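Local coordinates for nitronate monooxygenase family protein (Pseudomonas aeruginosa, PDB 4QIT) that uses flavin mononucleotide and molecular oxygen to carry out the oxidative denitrification of alkyl nitronates, with the toxin propionate 3-nitronate as its best substrate, at residues L119-P122 against T123-P126; A142-R145 against D146-R149; A54-G57 against R58-R62. The protein carries 1 engineered substitution. All blocks are in the same frame, centred on the assembly; numbering follows the deposited sequence.

Contact 1: L119-P122 against T123-P126; sequences LEDP and TLLP
Asp121 and Thr123 meet through a carboxylate that reaches over the turn between them, a compact example of an acidic side chain capping the turn that leads into a helix. Followed outward, Asp121 begins with CB packed against CD1 of Leu124 at 3.8 Å, the two side chains crossing at about a right angle. With CG anti to the backbone N (chi1 -174°), the carboxylate is carried forward toward Thr123. Asp121 CG lies 3.9 Å from Leu124 CG. Beyond it the two oxygens divide their work. Asp121 OD1 takes the hydroxyl of Thr123, with OG1 2.7 Å away, on its syn side but well out of the carboxylate plane, and also Thr123 N, 3.0 Å from OD1, from above that plane. Both donors come from the same face. OD2 rests near the branch point of Leu124.

Rotation about chi1 of Thr123 (67°) sets OG1 between its own backbone N and carbonyl carbon, where hydroxyl and amide can share one acceptor. Along the backbone the chain forms a type I beta turn from Asp121 to Leu124, closed by a long, weak bond from Leu124 N to Asp121 O (3.3 Å). The same carbonyl oxygen receives a water that in turn accepts from Leu125 N. Pro126 CD lies 3.2 Å from Pro122 O.

Two donors on one oxygen fix the rotation of the carboxylate, and its negative charge probably interacts favourably with the positive end of the helix dipole, as expected of a capping aspartate.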
loop_
_atom_site.group_PDB
_atom_site.type_symbol
_atom_site.label_atom_id
_atom_site.label_comp_id
_atom_site.label_asym_id
_atom_site.label_seq_id
_atom_site.Cartn_x
_atom_site.Cartn_y
_atom_site.Cartn_z
ATOM N N LEU A 119 -0.297 -15.088 -24.624
ATOM C CA LEU A 119 -1.305 -14.770 -25.635
ATOM C C LEU A 119 -0.757 -14.699 -27.057
ATOM O O LEU A 119 -1.537 -14.653 -28.012
ATOM C CB LEU A 119 -2.005 -13.458 -25.281
ATOM C CG LEU A 119 -2.625 -13.431 -23.885
ATOM C CD1 LEU A 119 -3.287 -12.099 -23.629
ATOM C CD2 LEU A 119 -3.630 -14.564 -23.718
ATOM N N GLU A 120 0.565 -14.683 -27.211
ATOM C CA GLU A 120 1.154 -14.568 -28.550
ATOM C C GLU A 120 2.113 -15.693 -28.947
ATOM O O GLU A 120 2.544 -15.751 -30.097
ATOM C CB GLU A 120 1.850 -13.213 -28.723
ATOM C CG GLU A 120 3.151 -13.083 -27.956
ATOM C CD GLU A 120 3.662 -11.660 -27.925
ATOM O OE1 GLU A 120 3.982 -11.161 -26.824
ATOM O OE2 GLU A 120 3.753 -11.024 -28.995
ATOM N N ASP A 121 2.454 -16.579 -28.016
ATOM C CA ASP A 121 3.320 -17.713 -28.341
ATOM C C ASP A 121 2.522 -19.008 -28.242
ATOM O O ASP A 121 2.350 -19.554 -27.158
ATOM C CB ASP A 121 4.539 -17.771 -27.410
ATOM C CG ASP A 121 5.545 -18.848 -27.815
ATOM O OD1 ASP A 121 5.219 -19.710 -28.664
ATOM O OD2 ASP A 121 6.676 -18.837 -27.280
ATOM N N PRO A 122 2.048 -19.514 -29.390
ATOM C CA PRO A 122 1.180 -20.694 -29.420
ATOM C C PRO A 122 1.886 -22.003 -29.057
ATOM O O PRO A 122 1.211 -23.027 -28.940
ATOM C CB PRO A 122 0.702 -20.730 -30.877
ATOM C CG PRO A 122 1.773 -20.040 -31.643
ATOM C CD PRO A 122 2.272 -18.955 -30.735
ATOM N N THR A 123 3.207 -21.978 -28.882
ATOM C CA THR A 123 3.936 -23.202 -28.544
ATOM C C THR A 123 3.965 -23.497 -27.035
ATOM O O THR A 123 4.320 -24.599 -26.621
ATOM C CB THR A 123 5.382 -23.200 -29.094
ATOM O OG1 THR A 123 6.163 -22.199 -28.428
ATOM C CG2 THR A 123 5.395 -22.943 -30.604
ATOM N N LEU A 124 3.583 -22.519 -26.220
ATOM C CA LEU A 124 3.673 -22.676 -24.767
ATOM C C LEU A 124 2.621 -23.622 -24.183
ATOM O O LEU A 124 2.949 -24.524 -23.408
ATOM C CB LEU A 124 3.620 -21.305 -24.083
ATOM C CG LEU A 124 4.842 -20.429 -24.365
ATOM C CD1 LEU A 124 4.635 -19.005 -23.860
ATOM C CD2 LEU A 124 6.113 -21.044 -23.761
ATOM N N LEU A 125 1.360 -23.417 -24.553
ATOM C CA LEU A 125 0.267 -24.247 -24.043
ATOM C C LEU A 125 0.430 -25.748 -24.324
ATOM O O LEU A 125 0.315 -26.562 -23.406
ATOM C CB LEU A 125 -1.097 -23.733 -24.532
ATOM C CG LEU A 125 -2.334 -24.545 -24.147
ATOM C CD1 LEU A 125 -2.462 -24.676 -22.629
ATOM C CD2 LEU A 125 -3.587 -23.915 -24.736
ATOM N N PRO A 126 0.703 -26.131 -25.586
ATOM C CA PRO A 126 0.855 -27.580 -25.776
ATOM C C PRO A 126 2.042 -28.168 -25.010
ATOM O O PRO A 126 1.958 -29.314 -24.566
ATOM C CB PRO A 126 1.043 -27.726 -27.294
ATOM C CG PRO A 126 1.429 -26.367 -27.780
ATOM C CD PRO A 126 0.751 -25.400 -26.864
HETATM O O HOH W 1 0.459 -21.091 -25.897
#

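Contact 2: A142-R145 against D146-R149; sequences APPR and DQVR
Pro144 and Val148 are joined by the first full helical bond of helix 145-153, which follows a backbone that stays extended through two successive prolines and turns helical at Arg145. Ala142 and Pro143 are extended, and Pro144, still extended (psi 149°), occupies the N-cap position; from Arg145 onward the angles are helical. Pro144 O receives Val148 N at 3.2 Å, while its bond from Gln147 N is bent and weak. One residue further, Arg149 N gives a regular bond to Arg145 O.

The side chains pack round the same turn. Pro144 and Gln147 lie side by side and point the same way, the extended glutamine bringing NE2 to 3.6 Å from Pro144 CG. Asp146 folds back instead: with CG placed between its backbone N and carbonyl carbon (chi1 72°), OD1 comes to 3.2 Å from Pro144 CB. On the inner side, CG2 of Val148 packs 4.2 Å from Pro143 CD.

Arg145 and Arg149 also run alongside each other, but their flat ends are turned nearly at right angles, the planes 84° apart. NH2 of Arg149 sits over the centre of the Arg145 guanidinium, 3.7 Å from CZ, so that an edge meets a face. This perpendicular arrangement brings two like charges close together, while Arg145 NH1 has a weak bond to Ala173 O.

Val148 faces inward onto Val158 of strand 157-162, and Ala142 rests on Val160 of the same strand. Pro143 and Gln147 pack on Phe118, so the two segments join the end of the loop after strand 135-139 to the helix that crosses over to strand 157-162.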
loop_
_atom_site.group_PDB
_atom_site.type_symbol
_atom_site.label_atom_id
_atom_site.label_comp_id
_atom_site.label_asym_id
_atom_site.label_seq_id
_atom_site.Cartn_x
_atom_site.Cartn_y
_atom_site.Cartn_z
ATOM N N ALA A 142 -5.363 -12.912 -17.385
ATOM C CA ALA A 142 -5.799 -14.301 -17.389
ATOM C C ALA A 142 -5.929 -14.752 -18.835
ATOM O O ALA A 142 -6.374 -13.980 -19.693
ATOM C CB ALA A 142 -7.120 -14.448 -16.671
ATOM N N PRO A 143 -5.538 -15.999 -19.121
ATOM C CA PRO A 143 -5.752 -16.531 -20.467
ATOM C C PRO A 143 -7.243 -16.725 -20.719
ATOM O O PRO A 143 -8.029 -16.697 -19.768
ATOM C CB PRO A 143 -5.072 -17.905 -20.412
ATOM C CG PRO A 143 -4.122 -17.830 -19.247
ATOM C CD PRO A 143 -4.804 -16.943 -18.260
ATOM N N PRO A 144 -7.633 -16.920 -21.989
ATOM C CA PRO A 144 -9.027 -17.280 -22.257
ATOM C C PRO A 144 -9.471 -18.511 -21.461
ATOM O O PRO A 144 -8.666 -19.398 -21.156
ATOM C CB PRO A 144 -9.019 -17.601 -23.755
ATOM C CG PRO A 144 -7.913 -16.774 -24.306
ATOM C CD PRO A 144 -6.854 -16.752 -23.230
ATOM N N ARG A 145 -10.756 -18.550 -21.127
ATOM C CA ARG A 145 -11.330 -19.638 -20.343
ATOM C C ARG A 145 -11.041 -21.026 -20.917
ATOM O O ARG A 145 -10.753 -21.966 -20.171
ATOM C CB ARG A 145 -12.839 -19.431 -20.211
ATOM C CG ARG A 145 -13.582 -20.629 -19.659
ATOM C CD ARG A 145 -14.130 -20.345 -18.275
ATOM N NE ARG A 145 -15.464 -20.913 -18.101
ATOM C CZ ARG A 145 -16.215 -20.730 -17.019
ATOM N NH1 ARG A 145 -15.763 -19.990 -16.016
ATOM N NH2 ARG A 145 -17.419 -21.283 -16.941
ATOM N N ASP A 146 -11.094 -21.152 -22.241
ATOM C CA ASP A 146 -10.889 -22.455 -22.873
ATOM C C ASP A 146 -9.462 -22.974 -22.698
ATOM O O ASP A 146 -9.243 -24.182 -22.654
ATOM C CB ASP A 146 -11.269 -22.420 -24.358
ATOM C CG ASP A 146 -10.271 -21.649 -25.198
ATOM O OD1 ASP A 146 -10.033 -20.458 -24.903
ATOM O OD2 ASP A 146 -9.713 -22.238 -26.149
ATOM N N GLN A 147 -8.496 -22.062 -22.594
ATOM C CA GLN A 147 -7.108 -22.453 -22.348
ATOM C C GLN A 147 -6.872 -22.861 -20.894
ATOM O O GLN A 147 -6.174 -23.839 -20.634
ATOM C CB GLN A 147 -6.152 -21.340 -22.767
ATOM C CG GLN A 147 -6.204 -21.047 -24.259
ATOM C CD GLN A 147 -5.228 -19.972 -24.665
ATOM O OE1 GLN A 147 -4.135 -19.865 -24.106
ATOM N NE2 GLN A 147 -5.618 -19.158 -25.638
ATOM N N VAL A 148 -7.463 -22.116 -19.961
ATOM C CA VAL A 148 -7.441 -22.482 -18.547
ATOM C C VAL A 148 -8.041 -23.872 -18.372
ATOM O O VAL A 148 -7.491 -24.705 -17.659
ATOM C CB VAL A 148 -8.246 -21.479 -17.691
ATOM C CG1 VAL A 148 -8.335 -21.945 -16.244
ATOM C CG2 VAL A 148 -7.627 -20.080 -17.768
ATOM N N ARG A 149 -9.163 -24.116 -19.052
ATOM C CA ARG A 149 -9.826 -25.421 -19.022
ATOM C C ARG A 149 -8.951 -26.553 -19.556
ATOM O O ARG A 149 -8.932 -27.651 -18.998
ATOM C CB ARG A 149 -11.121 -25.370 -19.835
ATOM C CG ARG A 149 -12.237 -24.579 -19.172
ATOM C CD ARG A 149 -12.635 -25.172 -17.832
ATOM N NE ARG A 149 -13.608 -24.333 -17.139
ATOM C CZ ARG A 149 -13.940 -24.478 -15.861
ATOM N NH1 ARG A 149 -13.377 -25.437 -15.140
ATOM N NH2 ARG A 149 -14.829 -23.668 -15.303
#

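Contact 3: A54-G57 against R58-R62; sequences AEKG and RALIR
Ala54 opens the first turn of helix 54-65 by accepting from Arg58, N to O 2.8 Å, the first in a run of i to i+4 bonds that continues to Arg62. Glu55 O follows by accepting from Ala59 N, and, more distinctively, the Glu55 side chain forms a salt bridge to Arg58. Its chain bends at chi2 (-56°) to lie along the arginine, and the two flat groups are nearly coplanar, 25° apart. The grip is side-on: Arg58 NE reaches Glu55 OE1 at 2.8 Å, and Arg58 NH2 reaches the syn lone pair of Glu55 OE2 at 2.9 Å. The two bonds, running nearly side by side, fix the rotation of the guanidinium and keep it close to the carboxylate plane. Lys56 then crosses Leu60 obliquely, CE 3.8 Å from Leu60 CG, so the lysine contributes its aliphatic part. Gly57 closes the segment by accepting from Ile61 N, while Ile61 CG1 lies 3.4 Å from Gly57 O.

Arg58 has further partners on helix 124-131: NH2 pairs with Glu130 and NH1 with Glu131, and the latter also holds Arg62. Within the beta-alpha-beta unit of strands 45-48 and 72-77, Ile61 turns inward onto Phe72 and Val74, and it also meets Met127 and Leu128 of helix 124-131.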
loop_
_atom_site.group_PDB
_atom_site.type_symbol
_atom_site.label_atom_id
_atom_site.label_comp_id
_atom_site.label_asym_id
_atom_site.label_seq_id
_atom_site.Cartn_x
_atom_site.Cartn_y
_atom_site.Cartn_z
ATOM N N ALA A 54 9.791 -22.448 -25.933
ATOM C CA ALA A 54 9.011 -23.480 -25.255
ATOM C C ALA A 54 9.834 -24.717 -24.876
ATOM O O ALA A 54 9.639 -25.295 -23.805
ATOM C CB ALA A 54 7.791 -23.866 -26.092
ATOM N N GLU A 55 10.766 -25.109 -25.741
ATOM C CA GLU A 55 11.609 -26.267 -25.456
ATOM C C GLU A 55 12.618 -26.007 -24.334
ATOM O O GLU A 55 13.004 -26.935 -23.614
ATOM C CB GLU A 55 12.287 -26.778 -26.732
ATOM C CG GLU A 55 11.295 -27.345 -27.746
ATOM C CD GLU A 55 10.435 -28.450 -27.163
ATOM O OE1 GLU A 55 10.997 -29.337 -26.481
ATOM O OE2 GLU A 55 9.200 -28.428 -27.364
ATOM N N LYS A 56 13.028 -24.751 -24.168
ATOM C CA LYS A 56 13.880 -24.386 -23.038
ATOM C C LYS A 56 13.058 -24.415 -21.751
ATOM O O LYS A 56 13.530 -24.889 -20.713
ATOM C CB LYS A 56 14.511 -23.005 -23.245
ATOM C CG LYS A 56 15.260 -22.476 -22.025
ATOM C CD LYS A 56 16.369 -23.429 -21.585
ATOM C CE LYS A 56 16.970 -23.011 -20.248
ATOM N NZ LYS A 56 17.503 -21.623 -20.284
ATOM N N GLY A 57 11.826 -23.918 -21.829
ATOM C CA GLY A 57 10.896 -24.012 -20.717
ATOM C C GLY A 57 10.695 -25.462 -20.318
ATOM O O GLY A 57 10.686 -25.796 -19.128
ATOM N N ARG A 58 10.550 -26.330 -21.318
ATOM C CA ARG A 58 10.391 -27.753 -21.065
ATOM C C ARG A 58 11.581 -28.296 -20.285
ATOM O O ARG A 58 11.402 -29.048 -19.325
ATOM C CB ARG A 58 10.234 -28.528 -22.384
ATOM C CG ARG A 58 9.759 -29.964 -22.186
ATOM C CD ARG A 58 9.913 -30.805 -23.452
ATOM N NE ARG A 58 9.176 -30.263 -24.594
ATOM C CZ ARG A 58 7.885 -30.481 -24.824
ATOM N NH1 ARG A 58 7.170 -31.199 -23.970
ATOM N NH2 ARG A 58 7.298 -29.962 -25.897
ATOM N N ALA A 59 12.789 -27.911 -20.692
ATOM C CA ALA A 59 13.999 -28.399 -20.042
ATOM C C ALA A 59 14.068 -27.945 -18.590
ATOM O O ALA A 59 14.492 -28.704 -17.715
ATOM C CB ALA A 59 15.223 -27.945 -20.795
ATOM N N LEU A 60 13.658 -26.703 -18.345
ATOM C CA LEU A 60 13.624 -26.155 -16.992
ATOM C C LEU A 60 12.655 -26.910 -16.085
ATOM O O LEU A 60 12.956 -27.167 -14.919
ATOM C CB LEU A 60 13.257 -24.669 -17.032
ATOM C CG LEU A 60 14.377 -23.745 -17.511
ATOM C CD1 LEU A 60 13.833 -22.360 -17.791
ATOM C CD2 LEU A 60 15.503 -23.684 -16.479
ATOM N N ILE A 61 11.488 -27.259 -16.620
ATOM C CA ILE A 61 10.503 -28.028 -15.868
ATOM C C ILE A 61 11.084 -29.402 -15.525
ATOM O O ILE A 61 10.950 -29.894 -14.398
ATOM C CB ILE A 61 9.189 -28.171 -16.667
ATOM C CG1 ILE A 61 8.496 -26.812 -16.784
ATOM C CG2 ILE A 61 8.244 -29.183 -16.030
ATOM C CD1 ILE A 61 7.316 -26.810 -17.737
ATOM N N ARG A 62 11.770 -30.004 -16.489
ATOM C CA ARG A 62 12.377 -31.303 -16.255
ATOM C C ARG A 62 13.517 -31.221 -15.250
ATOM O O ARG A 62 13.722 -32.152 -14.467
ATOM C CB ARG A 62 12.820 -31.928 -17.576
ATOM C CG ARG A 62 11.626 -32.264 -18.442
ATOM C CD ARG A 62 11.992 -32.999 -19.708
ATOM N NE ARG A 62 10.786 -33.345 -20.454
ATOM C CZ ARG A 62 10.765 -34.139 -21.519
ATOM N NH1 ARG A 62 11.889 -34.682 -21.966
ATOM N NH2 ARG A 62 9.616 -34.393 -22.132
#

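Overall arrangement
The three contacts illustrate how short-range motifs fit out the helices of a TIM barrel. Contact 1 is the middle member, its centre 12 Å from that of contact 2 and 13 Å from that of contact 3. It touches contact 2 through Leu125 CD2 and Gln147 CG, 3.9 Å apart, and contact 3 through Thr123 OG1 and Ala54 CB, 3.3 Å apart. Contacts 2 and 3 do not meet; their nearest atoms are about 13 Å apart. None reaches the flavin: the side chains of Leu60, Pro143 and Leu124 lie about 11, 12 and 13 Å from the bound FMN. Contacts 1 and 2 lie where loops lead into helices, and contact 3 within helix 54-65.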